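Local atomic coordinates of HK97 Family Phage Portal Protein (Corynebacterium diphtheriae, PDB entry 3KDR), a protein that probably serves as the portal of an HK97-family phage, the ring-shaped channel through which DNA enters and leaves the capsid, and crystallises as a twelve-chain assembly. Residues C120-I125 with A265-L270; Q58-R63 with G91-I95. All coordinates share one frame; numbering follows the deposited sequence.

Contact 1: residues C120-I125 with A265-L270; sequences CIFVGI and AIEARL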
loop_
_atom_site.group_PDB
_atom_site.type_symbol
_atom_site.label_atom_id
_atom_site.label_comp_id
_atom_site.label_asym_id
_atom_site.label_seq_id
_atom_site.Cartn_x
_atom_site.Cartn_y
_atom_site.Cartn_z
ATOM N N CYS C 120 40.596 36.245 -24.046
ATOM C CA CYS C 120 40.574 35.530 -22.746
ATOM C C CYS C 120 39.848 34.234 -22.811
ATOM O O CYS C 120 38.679 34.215 -23.121
ATOM C CB CYS C 120 39.887 36.352 -21.699
ATOM S SG CYS C 120 39.623 35.555 -20.096
ATOM N N ILE C 121 40.542 33.150 -22.512
ATOM C CA ILE C 121 40.006 31.838 -22.763
ATOM C C ILE C 121 39.749 31.150 -21.473
ATOM O O ILE C 121 40.638 31.113 -20.656
ATOM C CB ILE C 121 40.974 30.996 -23.549
ATOM C CG1 ILE C 121 40.925 31.454 -24.994
ATOM C CG2 ILE C 121 40.621 29.484 -23.426
ATOM C CD1 ILE C 121 42.080 30.956 -25.802
ATOM N N PHE C 122 38.565 30.561 -21.332
ATOM C CA PHE C 122 38.112 29.927 -20.122
ATOM C C PHE C 122 38.110 28.422 -20.281
ATOM O O PHE C 122 37.643 27.922 -21.267
ATOM C CB PHE C 122 36.689 30.305 -19.887
ATOM C CG PHE C 122 36.469 31.740 -19.637
ATOM C CD1 PHE C 122 36.453 32.205 -18.348
ATOM C CD2 PHE C 122 36.192 32.620 -20.656
ATOM C CE1 PHE C 122 36.207 33.519 -18.053
ATOM C CE2 PHE C 122 35.941 33.950 -20.367
ATOM C CZ PHE C 122 35.952 34.386 -19.065
ATOM N N VAL C 123 38.569 27.706 -19.268
ATOM C CA VAL C 123 38.568 26.233 -19.276
ATOM C C VAL C 123 37.518 25.715 -18.307
ATOM O O VAL C 123 37.451 26.146 -17.180
ATOM C CB VAL C 123 39.908 25.702 -18.810
ATOM C CG1 VAL C 123 39.870 24.238 -18.633
ATOM C CG2 VAL C 123 41.000 26.100 -19.776
ATOM N N GLY C 124 36.702 24.772 -18.736
ATOM C CA GLY C 124 35.538 24.412 -17.958
ATOM C C GLY C 124 35.856 23.496 -16.824
ATOM O O GLY C 124 36.920 23.561 -16.297
ATOM N N ILE C 125 34.911 22.625 -16.490
ATOM C CA ILE C 125 35.084 21.633 -15.439
ATOM C C ILE C 125 35.342 20.228 -15.980
ATOM O O ILE C 125 35.720 19.326 -15.220
ATOM C CB ILE C 125 33.899 21.641 -14.519
ATOM C CG1 ILE C 125 32.629 21.248 -15.266
ATOM C CG2 ILE C 125 33.721 23.020 -13.970
ATOM C CD1 ILE C 125 31.373 21.385 -14.438
ATOM N N ALA C 265 34.884 28.067 -11.923
ATOM C CA ALA C 265 35.840 27.978 -13.016
ATOM C C ALA C 265 36.014 29.321 -13.723
ATOM O O ALA C 265 37.117 29.691 -14.133
ATOM C CB ALA C 265 35.373 26.933 -14.002
ATOM N N ILE C 266 34.898 30.008 -13.928
ATOM C CA ILE C 266 34.882 31.283 -14.616
ATOM C C ILE C 266 35.622 32.264 -13.737
ATOM O O ILE C 266 36.497 32.974 -14.186
ATOM C CB ILE C 266 33.440 31.723 -14.911
ATOM C CG1 ILE C 266 32.859 30.783 -15.972
ATOM C CG2 ILE C 266 33.378 33.083 -15.446
ATOM C CD1 ILE C 266 31.383 30.962 -16.200
ATOM N N GLU C 267 35.307 32.255 -12.454
ATOM C CA GLU C 267 35.940 33.158 -11.489
ATOM C C GLU C 267 37.407 33.015 -11.532
ATOM O O GLU C 267 38.132 34.016 -11.466
ATOM C CB GLU C 267 35.553 32.815 -10.074
ATOM C CG GLU C 267 34.304 33.484 -9.624
ATOM C CD GLU C 267 33.766 32.907 -8.315
ATOM O OE1 GLU C 267 34.297 31.866 -7.824
ATOM O OE2 GLU C 267 32.806 33.519 -7.784
ATOM N N ALA C 268 37.840 31.757 -11.603
ATOM C CA ALA C 268 39.243 31.403 -11.540
ATOM C C ALA C 268 40.045 32.149 -12.582
ATOM O O ALA C 268 41.132 32.644 -12.280
ATOM C CB ALA C 268 39.387 29.987 -11.755
ATOM N N ARG C 269 39.479 32.218 -13.791
ATOM C CA ARG C 269 40.142 32.718 -14.969
ATOM C C ARG C 269 40.106 34.188 -14.878
ATOM O O ARG C 269 41.064 34.838 -15.245
ATOM C CB ARG C 269 39.440 32.216 -16.226
ATOM C CG ARG C 269 39.800 32.841 -17.519
ATOM C CD ARG C 269 41.227 32.573 -17.977
ATOM N NE ARG C 269 42.005 33.776 -17.819
ATOM C CZ ARG C 269 42.642 34.378 -18.776
ATOM N NH1 ARG C 269 42.649 33.909 -19.995
ATOM N NH2 ARG C 269 43.306 35.457 -18.489
ATOM N N LEU C 270 38.993 34.723 -14.391
ATOM C CA LEU C 270 38.797 36.173 -14.332
ATOM C C LEU C 270 39.691 36.727 -13.275
ATOM O O LEU C 270 40.094 37.884 -13.323
ATOM C CB LEU C 270 37.377 36.522 -13.958
ATOM C CG LEU C 270 36.319 36.327 -15.041
ATOM C CD1 LEU C 270 34.973 36.934 -14.628
ATOM C CD2 LEU C 270 36.781 36.939 -16.299
#

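Contact 2: residues Q58-R63 with G91-I95; sequences QTPFHR and GAIHI. With SO4 (sulfate ion), chain I.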
loop_
_atom_site.group_PDB
_atom_site.type_symbol
_atom_site.label_atom_id
_atom_site.label_comp_id
_atom_site.label_asym_id
_atom_site.label_seq_id
_atom_site.Cartn_x
_atom_site.Cartn_y
_atom_site.Cartn_z
ATOM N N GLN C 58 25.922 42.606 -28.164
ATOM C CA GLN C 58 25.993 41.577 -27.164
ATOM C C GLN C 58 25.925 42.244 -25.850
ATOM O O GLN C 58 26.726 43.071 -25.553
ATOM C CB GLN C 58 27.308 40.839 -27.283
ATOM C CG GLN C 58 27.386 39.598 -26.501
ATOM C CD GLN C 58 28.691 38.932 -26.650
ATOM O OE1 GLN C 58 29.503 38.944 -25.771
ATOM N NE2 GLN C 58 28.893 38.335 -27.751
ATOM N N THR C 59 24.928 41.908 -25.075
ATOM C CA THR C 59 24.823 42.336 -23.674
ATOM C C THR C 59 25.652 41.484 -22.732
ATOM O O THR C 59 26.065 40.354 -23.039
ATOM C CB THR C 59 23.413 42.206 -23.126
ATOM O OG1 THR C 59 22.998 40.851 -23.268
ATOM C CG2 THR C 59 22.409 43.128 -23.870
ATOM N N PRO C 60 25.905 42.020 -21.554
ATOM C CA PRO C 60 26.713 41.265 -20.612
ATOM C C PRO C 60 26.041 39.989 -20.159
ATOM O O PRO C 60 26.729 39.065 -19.789
ATOM C CB PRO C 60 26.875 42.257 -19.443
ATOM C CG PRO C 60 26.801 43.555 -20.079
ATOM C CD PRO C 60 25.750 43.408 -21.111
ATOM N N PHE C 61 24.711 39.983 -20.169
ATOM C CA PHE C 61 23.915 38.809 -19.847
ATOM C C PHE C 61 24.109 37.767 -20.916
ATOM O O PHE C 61 24.387 36.618 -20.621
ATOM C CB PHE C 61 22.427 39.186 -19.758
ATOM C CG PHE C 61 21.486 38.015 -19.620
ATOM C CD1 PHE C 61 21.215 37.467 -18.380
ATOM C CD2 PHE C 61 20.860 37.458 -20.738
ATOM C CE1 PHE C 61 20.344 36.414 -18.254
ATOM C CE2 PHE C 61 19.990 36.376 -20.602
ATOM C CZ PHE C 61 19.739 35.873 -19.363
ATOM N N HIS C 62 23.973 38.136 -22.168
ATOM C CA HIS C 62 24.150 37.123 -23.199
ATOM C C HIS C 62 25.608 36.674 -23.275
ATOM O O HIS C 62 25.908 35.538 -23.618
ATOM C CB HIS C 62 23.553 37.583 -24.544
ATOM C CG HIS C 62 22.075 37.976 -24.453
ATOM N ND1 HIS C 62 21.035 37.059 -24.573
ATOM C CD2 HIS C 62 21.477 39.187 -24.236
ATOM C CE1 HIS C 62 19.880 37.693 -24.456
ATOM N NE2 HIS C 62 20.117 38.981 -24.241
ATOM N N ARG C 63 26.530 37.519 -22.855
ATOM C CA ARG C 63 27.918 37.128 -22.909
ATOM C C ARG C 63 28.131 36.013 -21.931
ATOM O O ARG C 63 28.802 35.064 -22.220
ATOM C CB ARG C 63 28.805 38.333 -22.607
ATOM C CG ARG C 63 30.256 37.956 -22.382
ATOM C CD ARG C 63 31.132 39.090 -21.856
ATOM N NE ARG C 63 30.674 39.616 -20.588
ATOM C CZ ARG C 63 31.029 40.809 -20.100
ATOM N NH1 ARG C 63 31.862 41.595 -20.763
ATOM N NH2 ARG C 63 30.555 41.230 -18.942
ATOM N N GLY C 91 36.153 46.423 -22.402
ATOM C CA GLY C 91 34.956 45.647 -22.708
ATOM C C GLY C 91 35.354 44.303 -23.288
ATOM O O GLY C 91 36.497 44.143 -23.727
ATOM N N ALA C 92 34.449 43.340 -23.275
ATOM C CA ALA C 92 34.790 42.029 -23.755
ATOM C C ALA C 92 33.543 41.385 -24.329
ATOM O O ALA C 92 32.458 41.487 -23.746
ATOM C CB ALA C 92 35.368 41.179 -22.602
ATOM N N ILE C 93 33.683 40.710 -25.455
ATOM C CA ILE C 93 32.571 39.986 -25.985
ATOM C C ILE C 93 32.889 38.534 -26.178
ATOM O O ILE C 93 33.974 38.179 -26.572
ATOM C CB ILE C 93 32.073 40.546 -27.363
ATOM C CG1 ILE C 93 33.160 40.469 -28.426
ATOM C CG2 ILE C 93 31.556 41.938 -27.230
ATOM C CD1 ILE C 93 32.590 40.453 -29.846
ATOM N N HIS C 94 31.900 37.704 -25.945
ATOM C CA HIS C 94 31.990 36.315 -26.261
ATOM C C HIS C 94 31.927 36.119 -27.721
ATOM O O HIS C 94 31.109 36.717 -28.378
ATOM C CB HIS C 94 30.800 35.600 -25.682
ATOM C CG HIS C 94 30.632 34.214 -26.197
ATOM N ND1 HIS C 94 29.869 33.935 -27.300
ATOM C CD2 HIS C 94 31.120 33.030 -25.759
ATOM C CE1 HIS C 94 29.913 32.638 -27.535
ATOM N NE2 HIS C 94 30.666 32.067 -26.616
ATOM N N ILE C 95 32.765 35.234 -28.224
ATOM C CA ILE C 95 32.784 34.913 -29.650
ATOM C C ILE C 95 32.612 33.418 -29.827
ATOM O O ILE C 95 33.034 32.627 -28.984
ATOM C CB ILE C 95 34.116 35.309 -30.266
ATOM C CG1 ILE C 95 35.281 34.623 -29.530
ATOM C CG2 ILE C 95 34.295 36.749 -30.151
ATOM C CD1 ILE C 95 36.574 34.681 -30.235
HETATM S S SO4 I . 27.250 34.625 -29.357
HETATM O O1 SO4 I . 28.113 35.134 -28.286
HETATM O O2 SO4 I . 25.864 34.667 -28.867
HETATM O O3 SO4 I . 27.423 35.530 -30.515
HETATM O O4 SO4 I . 27.587 33.207 -29.642
#

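Contact 1: residues C120-I125 with A265-L270
Phe122 and Arg269 cross at about a right angle, the phenyl ring lying beside the aliphatic half of the arginine, with CD1 of Phe122 3.5 Å from CG of Arg269. Ring and guanidinium planes are turned 48° apart and do not stack. Because chi1 of Arg269 (168°) sets CG opposite the backbone N, the chain leaves the helix toward the strand, then bends twice and runs along it to Cys120. There the thiol lies over one face of the guanidinium, with SG of Cys120 3.4 Å from NH1 of Arg269; a small, polarisable side chain suits a place where a flat cation must fit closely. The charge itself is met by a salt bridge from NH2 to Asp274. Beyond the arginine, Leu270 brings CD2 to the edge of the phenyl ring, 3.9 Å from CZ of Phe122, while CG2 of Ile266 approaches CE1 of Phe122 obliquely at 3.9 Å. Toward the helix's earlier turn, Ala265 is small enough to let the chain at Gly124 come near, and CB of Ala265 lies 4.2 Å from CG2 of Ile125. No hydrogen bond joins the two segments. Trp79 of the neighbouring strand meets Phe122 edge-to-face. With strand and helix axes 7.9 Å apart and 145° between their directions, this is a helix laid across one side of an antiparallel sheet, as in alpha+beta folds.

Contact 2: residues Q58-R63 with G91-I95
Gln58 meets His94 as one strand would meet another: its primary amide takes the place of a peptide and pairs with both backbone polar atoms of a residue on strand 89-95, an outermost strand of the antiparallel sheet within this chain. OE1 of Gln58 accepts from N of His94 at 2.7 Å, and NE2 of Gln58 gives a nearly straight bond (168°) to O of His94 at 2.8 Å. Both donors lie in the carbonyl plane of their acceptors, on a lone pair, and two bonds together fix the rotation of the amide. Glutamine suits the place because it offers donor and acceptor side by side, and its extended chain, with CG anti to the backbone N (chi1 -168°), has the length to span from loop to strand.

The close-fitting side continues at Arg63, in the first turn of the helix that Thr59 precedes as N-cap. NH1 of Arg63 donates to O of Ala92 at 3.0 Å, tilted 26° from the carbonyl plane, and the small side chain of Ala92 leaves room for the guanidinium. Phe45 O is a further acceptor for NH1, and Trp79 forms a cation-pi contact with the same group. CG of Arg63 lies 4.1 Å from CB of His94, the two side chains running alongside each other in opposite senses.

Looser packing marks the other flank, where Ile93 and His94 are partly exposed. CB of Ile93 lies 3.4 Å from OE1 of Gln58 but makes no apolar pairing with the helix. The imidazole turns away from the helix start, its NE2 bonded to Asp70, while ND1 of His94 points to O1 of a sulfate, probably from the crystallisation liquor, but the bond is modelled too short to be relied on. The same sulfate oxygen, O1, lies 3.3 Å from NE2 of Gln58.

Contacts 1 and 2 use the two outermost strands of one three-stranded antiparallel sheet, 119-123 and 89-95, with strand 76-83 between them. Their centres are 15 Å apart and their nearest atoms about 7 Å apart, so they do not touch. Trp79 on the middle strand bridges that gap, meeting Phe122 of contact 1 edge-to-face and Arg63 of contact 2 through a cation-pi contact. The two also meet between subunits: His62, in segment 58-63 of contact 2, packs on Gly124 of a neighbouring subunit, a residue of that chain's contact 1. Each contact has an anion nearby, a phosphate about 4 Å from the side chain of Val123 and a sulfate by His94, both probably from the crystallisation liquor.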